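Local coordinates for HEPN domain-containing protein (Thermotoga maritima, PDB 1O3U) that is of unknown function but folds as a helical HEPN domain and occurs in a two-chain assembly, at residues Y61-P64 / D65-E69; A99-S102 / G103-N107. All coordinates share one frame; numbering follows the deposited sequence.

Interaction 1: Y61-P64 / D65-E69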
ATOM      1  N   TYR A  61     -12.631   2.355   4.004  1.00 29.29           N
ATOM      2  CA  TYR A  61     -11.204   2.529   3.898  1.00 29.41           C
ATOM      3  C   TYR A  61     -10.556   1.721   4.979  1.00 28.40           C
ATOM      4  O   TYR A  61      -9.563   1.044   4.742  1.00 30.33           O
ATOM      5  CB  TYR A  61     -10.904   4.019   4.006  1.00 29.88           C
ATOM      6  CG  TYR A  61     -11.741   4.800   3.014  1.00 31.92           C
ATOM      7  CD1 TYR A  61     -11.492   4.705   1.636  1.00 33.35           C
ATOM      8  CD2 TYR A  61     -12.812   5.577   3.434  1.00 33.58           C
ATOM      9  CE1 TYR A  61     -12.273   5.404   0.707  1.00 34.96           C
ATOM     10  CE2 TYR A  61     -13.591   6.283   2.519  1.00 34.96           C
ATOM     11  CZ  TYR A  61     -13.320   6.189   1.158  1.00 35.40           C
ATOM     12  OH  TYR A  61     -14.092   6.894   0.265  1.00 37.24           O
ATOM     13  N   SER A  62     -11.154   1.745   6.164  1.00 26.14           N
ATOM     14  CA  SER A  62     -10.454   1.334   7.341  1.00 23.96           C
ATOM     15  C   SER A  62     -10.599  -0.180   7.555  1.00 21.49           C
ATOM     16  O   SER A  62     -11.526  -0.806   7.077  1.00 20.13           O
ATOM     17  CB  SER A  62     -10.964   2.120   8.544  1.00 23.94           C
ATOM     18  OG  SER A  62     -12.244   1.694   8.932  1.00 23.81           O
ATOM     19  N   VAL A  63      -9.662  -0.734   8.293  1.00 20.65           N
ATOM     20  CA  VAL A  63      -9.756  -2.137   8.723  1.00 19.95           C
ATOM     21  C   VAL A  63     -10.962  -2.352   9.613  1.00 18.20           C
ATOM     22  O   VAL A  63     -11.659  -3.327   9.418  1.00 18.70           O
ATOM     23  CB  VAL A  63      -8.461  -2.613   9.416  1.00 20.11           C
ATOM     24  CG1 VAL A  63      -8.548  -4.089   9.785  1.00 20.21           C
ATOM     25  CG2 VAL A  63      -7.307  -2.362   8.492  1.00 21.86           C
ATOM     26  N   PRO A  64     -11.265  -1.459  10.567  1.00 17.95           N
ATOM     27  CA  PRO A  64     -12.532  -1.571  11.285  1.00 16.88           C
ATOM     28  C   PRO A  64     -13.742  -1.586  10.361  1.00 16.28           C
ATOM     29  O   PRO A  64     -14.632  -2.371  10.654  1.00 16.06           O
ATOM     30  CB  PRO A  64     -12.549  -0.333  12.187  1.00 17.40           C
ATOM     31  CG  PRO A  64     -11.187  -0.005  12.387  1.00 17.66           C
ATOM     32  CD  PRO A  64     -10.483  -0.324  11.084  1.00 17.50           C
ATOM     33  N   ASP A  65     -13.737  -0.811   9.267  1.00 16.04           N
ATOM     34  CA  ASP A  65     -14.847  -0.794   8.310  1.00 17.14           C
ATOM     35  C   ASP A  65     -15.037  -2.201   7.751  1.00 16.82           C
ATOM     36  O   ASP A  65     -16.114  -2.769   7.828  1.00 17.15           O
ATOM     37  CB  ASP A  65     -14.614   0.174   7.128  1.00 17.04           C
ATOM     38  CG  ASP A  65     -14.810   1.629   7.487  1.00 20.31           C
ATOM     39  OD1 ASP A  65     -15.462   1.938   8.510  1.00 20.85           O
ATOM     40  OD2 ASP A  65     -14.330   2.542   6.774  1.00 22.56           O
ATOM     41  N   PHE A  66     -13.972  -2.774   7.209  1.00 17.48           N
ATOM     42  CA  PHE A  66     -14.087  -4.058   6.527  1.00 16.76           C
ATOM     43  C   PHE A  66     -14.401  -5.197   7.509  1.00 15.97           C
ATOM     44  O   PHE A  66     -15.219  -6.054   7.222  1.00 15.51           O
ATOM     45  CB  PHE A  66     -12.818  -4.384   5.751  1.00 17.41           C
ATOM     46  CG  PHE A  66     -12.407  -3.334   4.741  1.00 18.86           C
ATOM     47  CD1 PHE A  66     -13.301  -2.814   3.833  1.00 21.37           C
ATOM     48  CD2 PHE A  66     -11.080  -2.941   4.657  1.00 22.09           C
ATOM     49  CE1 PHE A  66     -12.897  -1.884   2.895  1.00 21.35           C
ATOM     50  CE2 PHE A  66     -10.683  -1.989   3.719  1.00 24.86           C
ATOM     51  CZ  PHE A  66     -11.598  -1.476   2.839  1.00 21.97           C
ATOM     52  N   LEU A  67     -13.758  -5.224   8.665  1.00 16.70           N
ATOM     53  CA  LEU A  67     -14.090  -6.268   9.673  1.00 16.66           C
ATOM     54  C   LEU A  67     -15.508  -6.178  10.187  1.00 17.29           C
ATOM     55  O   LEU A  67     -16.142  -7.193  10.456  1.00 17.99           O
ATOM     56  CB  LEU A  67     -13.132  -6.199  10.861  1.00 17.18           C
ATOM     57  CG  LEU A  67     -11.731  -6.707  10.681  1.00 16.30           C
ATOM     58  CD1 LEU A  67     -11.071  -6.701  12.057  1.00 16.64           C
ATOM     59  CD2 LEU A  67     -11.715  -8.160  10.077  1.00 15.29           C
ATOM     60  N   GLY A  68     -16.032  -4.964  10.317  1.00 17.69           N
ATOM     61  CA  GLY A  68     -17.411  -4.787  10.713  1.00 17.97           C
ATOM     62  C   GLY A  68     -18.345  -5.404   9.695  1.00 18.20           C
ATOM     63  O   GLY A  68     -19.268  -6.094  10.070  1.00 19.96           O
ATOM     64  N   GLU A  69     -18.117  -5.158   8.401  1.00 18.58           N
ATOM     65  CA  GLU A  69     -18.956  -5.726   7.337  1.00 19.23           C
ATOM     66  C   GLU A  69     -18.836  -7.256   7.356  1.00 19.03           C
ATOM     67  O   GLU A  69     -19.820  -7.982   7.207  1.00 18.55           O
ATOM     68  CB  GLU A  69     -18.541  -5.203   5.932  1.00 20.07           C
ATOM     69  CG  GLU A  69     -19.053  -3.830   5.511  1.00 24.17           C
ATOM     70  CD  GLU A  69     -18.514  -3.402   4.133  1.00 28.84           C
ATOM     71  OE1 GLU A  69     -18.825  -4.066   3.098  1.00 28.55           O
ATOM     72  OE2 GLU A  69     -17.765  -2.396   4.092  1.00 31.70           O
TER

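Interaction 2: A99-S102 / G103-N107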
ATOM      1  N   ALA A  99       5.033  13.998  25.498  1.00 26.57           N
ATOM      2  CA  ALA A  99       5.440  14.385  26.850  1.00 25.50           C
ATOM      3  C   ALA A  99       6.513  13.451  27.452  1.00 24.41           C
ATOM      4  O   ALA A  99       7.020  13.732  28.532  1.00 23.68           O
ATOM      5  CB  ALA A  99       4.219  14.453  27.768  1.00 25.52           C
ATOM      6  N   LEU A 100       6.820  12.337  26.771  1.00 23.56           N
ATOM      7  CA  LEU A 100       8.000  11.516  27.091  1.00 22.27           C
ATOM      8  C   LEU A 100       9.288  12.178  26.552  1.00 21.16           C
ATOM      9  O   LEU A 100       9.311  12.601  25.405  1.00 20.25           O
ATOM     10  CB  LEU A 100       7.900  10.146  26.433  1.00 22.00           C
ATOM     11  CG  LEU A 100       6.778   9.213  26.891  1.00 22.65           C
ATOM     12  CD1 LEU A 100       6.893   7.931  26.122  1.00 23.34           C
ATOM     13  CD2 LEU A 100       6.841   8.961  28.405  1.00 22.70           C
ATOM     14  N   PRO A 101      10.364  12.204  27.343  1.00 19.92           N
ATOM     15  CA  PRO A 101      11.654  12.731  26.871  1.00 18.98           C
ATOM     16  C   PRO A 101      12.216  12.034  25.629  1.00 18.75           C
ATOM     17  O   PRO A 101      12.111  10.809  25.448  1.00 16.43           O
ATOM     18  CB  PRO A 101      12.593  12.483  28.061  1.00 19.12           C
ATOM     19  CG  PRO A 101      11.739  12.312  29.226  1.00 18.62           C
ATOM     20  CD  PRO A 101      10.441  11.738  28.741  1.00 20.04           C
ATOM     21  N   SER A 102      12.800  12.852  24.761  1.00 18.87           N
ATOM     22  CA  SER A 102      13.693  12.407  23.696  1.00 19.75           C
ATOM     23  C   SER A 102      14.754  11.445  24.193  1.00 19.13           C
ATOM     24  O   SER A 102      15.192  11.518  25.343  1.00 19.44           O
ATOM     25  CB  SER A 102      14.409  13.616  23.054  1.00 20.30           C
ATOM     26  OG  SER A 102      13.688  14.056  21.917  1.00 23.17           O
ATOM     27  N   GLY A 103      15.191  10.581  23.286  1.00 19.23           N
ATOM     28  CA  GLY A 103      16.124   9.522  23.605  1.00 19.37           C
ATOM     29  C   GLY A 103      15.426   8.230  23.904  1.00 18.67           C
ATOM     30  O   GLY A 103      14.383   7.943  23.301  1.00 18.95           O
ATOM     31  N   SER A 104      15.995   7.438  24.806  1.00 18.76           N
ATOM     32  CA  SER A 104      15.441   6.117  25.143  1.00 18.68           C
ATOM     33  C   SER A 104      13.954   6.056  25.523  1.00 17.93           C
ATOM     34  O   SER A 104      13.282   5.137  25.072  1.00 18.42           O
ATOM     35  CB  SER A 104      16.290   5.385  26.221  1.00 18.95           C
ATOM     36  OG  SER A 104      16.168   5.950  27.528  1.00 19.60           O
ATOM     37  N   PRO A 105      13.409   6.958  26.344  1.00 15.92           N
ATOM     38  CA  PRO A 105      11.978   6.841  26.688  1.00 15.72           C
ATOM     39  C   PRO A 105      11.053   6.889  25.462  1.00 16.18           C
ATOM     40  O   PRO A 105      10.184   6.016  25.276  1.00 14.88           O
ATOM     41  CB  PRO A 105      11.728   8.053  27.583  1.00 15.89           C
ATOM     42  CG  PRO A 105      13.103   8.391  28.135  1.00 15.74           C
ATOM     43  CD  PRO A 105      14.023   8.139  26.981  1.00 16.40           C
ATOM     44  N   ARG A 106      11.284   7.865  24.596  1.00 16.29           N
ATOM     45  CA  ARG A 106      10.451   8.019  23.403  1.00 17.95           C
ATOM     46  C   ARG A 106      10.662   6.911  22.396  1.00 18.11           C
ATOM     47  O   ARG A 106       9.700   6.399  21.815  1.00 18.78           O
ATOM     48  CB  ARG A 106      10.734   9.360  22.745  1.00 18.12           C
ATOM     49  CG  ARG A 106       9.866   9.664  21.543  1.00 21.20           C
ATOM     50  CD  ARG A 106       9.990  11.131  21.093  1.00 24.65           C
ATOM     51  NE  ARG A 106       9.651  12.090  22.159  1.00 27.13           N
ATOM     52  CZ  ARG A 106       9.880  13.405  22.087  1.00 29.40           C
ATOM     53  NH1 ARG A 106      10.431  13.937  21.000  1.00 31.02           N
ATOM     54  NH2 ARG A 106       9.555  14.203  23.094  1.00 29.50           N
ATOM     55  N   ASN A 107      11.921   6.567  22.155  1.00 17.99           N
ATOM     56  CA  ASN A 107      12.256   5.530  21.198  1.00 18.55           C
ATOM     57  C   ASN A 107      11.776   4.166  21.635  1.00 18.53           C
ATOM     58  O   ASN A 107      11.360   3.372  20.798  1.00 17.86           O
ATOM     59  CB  ASN A 107      13.754   5.465  20.945  1.00 18.93           C
ATOM     60  CG  ASN A 107      14.323   6.784  20.405  1.00 21.27           C
ATOM     61  OD1 ASN A 107      13.594   7.611  19.826  1.00 22.89           O
ATOM     62  ND2 ASN A 107      15.631   6.989  20.609  1.00 24.30           N
TER

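Interaction 1: Y61-P64 / D65-E69
OD2 of D65 receives two backbone N-H groups from the residues that lead into helix 63-70. Y61 N lies 3.3 Å from D65 OD2, on the lone pair turned away from OD1, and S62 N makes a second, weak bond. In return S62, at the N-cap, accepts from D65 N through its OG (2.9 Å); with the weak S62 N bond to D65 OD2 this is a capping box. Two torsions bring this about: S62 OG stands between its own N and carbonyl carbon (chi1 73°), facing the first turn, while CG of D65 lies beside its backbone N (chi1 -76°), which carries the carboxylate back over the cap. A negative charge at this helix start would probably be favoured by the helix dipole. Behind the cap the regular pattern begins, with F66 N bonded to S62 O at 3.1 Å and L67 N to V63 O at 2.9 Å, the latter almost straight at 174°. The F66 ring folds back so that S62 O lies over one of its faces, 3.3 Å from F66 CD2. CG1 of V63 meets CG of L67 at 4.2 Å. The Y61 ring stacks on H11, an expression-tag histidine of the second subunit, whereas V63 and F66 pack on helix 32-54, through A43 and V47 among others, and V63, P64 and L67 lean on helix 78-88.

Interaction 2: A99-S102 / G103-N107
G103, at the N-cap position of helix 104-132, adopts a positive phi of 95°, at which a side chain would clash with the carbonyl O of S102; the chain turns here from the 99-102 loop into the helix. Two residues on, P105 leans toward that loop: its CB lies 3.5 Å from P101 O, and the two proline rings cross at about a right angle, with P105 CG 4.1 Å from P101 CB. An alanine here would lack CG and CD, and losing the CG contact would probably open a gap beside the P101 ring. R106 follows, its backbone N making a weak bond of 3.2 Å to P101 O. Its side chain leaves with CG anti to the backbone N (chi1 -177°) and bends at chi3, bringing the guanidinium back to the loop. There R106 NH2 donates to L100 O at 2.8 Å, nearly in line with the carbonyl and 19° out of the guanidinium plane, while NE adds a weak bond to the same oxygen. S102 OG stands over one face of the group, 3.4 Å from R106 NH1 without being bonded to it. N107 N then bonds to G103 O, the first regular turn. Two N-H groups of one guanidinium thus converge on a single carbonyl oxygen, a charge-dipole interaction that, together with the weak R106 N bond and the proline contact, fastens this surface loop to the helix start.

From the N terminus, helices 11-28 and 32-54 come first; the chain then reaches interaction 1, where the approach to the short helix 63-70 is turned and capped. Helix 78-88 follows, then an unmodelled gap at 92-97, and only afterwards interaction 2, at the start of the long helix 104-132. The two are in series, neither nested nor crossed, and each closes just a local turn. Both mark helix starts but differ in setting: 61-69 is partly buried against helices 32-54 and 78-88 and reaches the second subunit, whereas 99-107 is on the surface. Their centres are 33 Å apart and their nearest atoms about 23 Å, without touching.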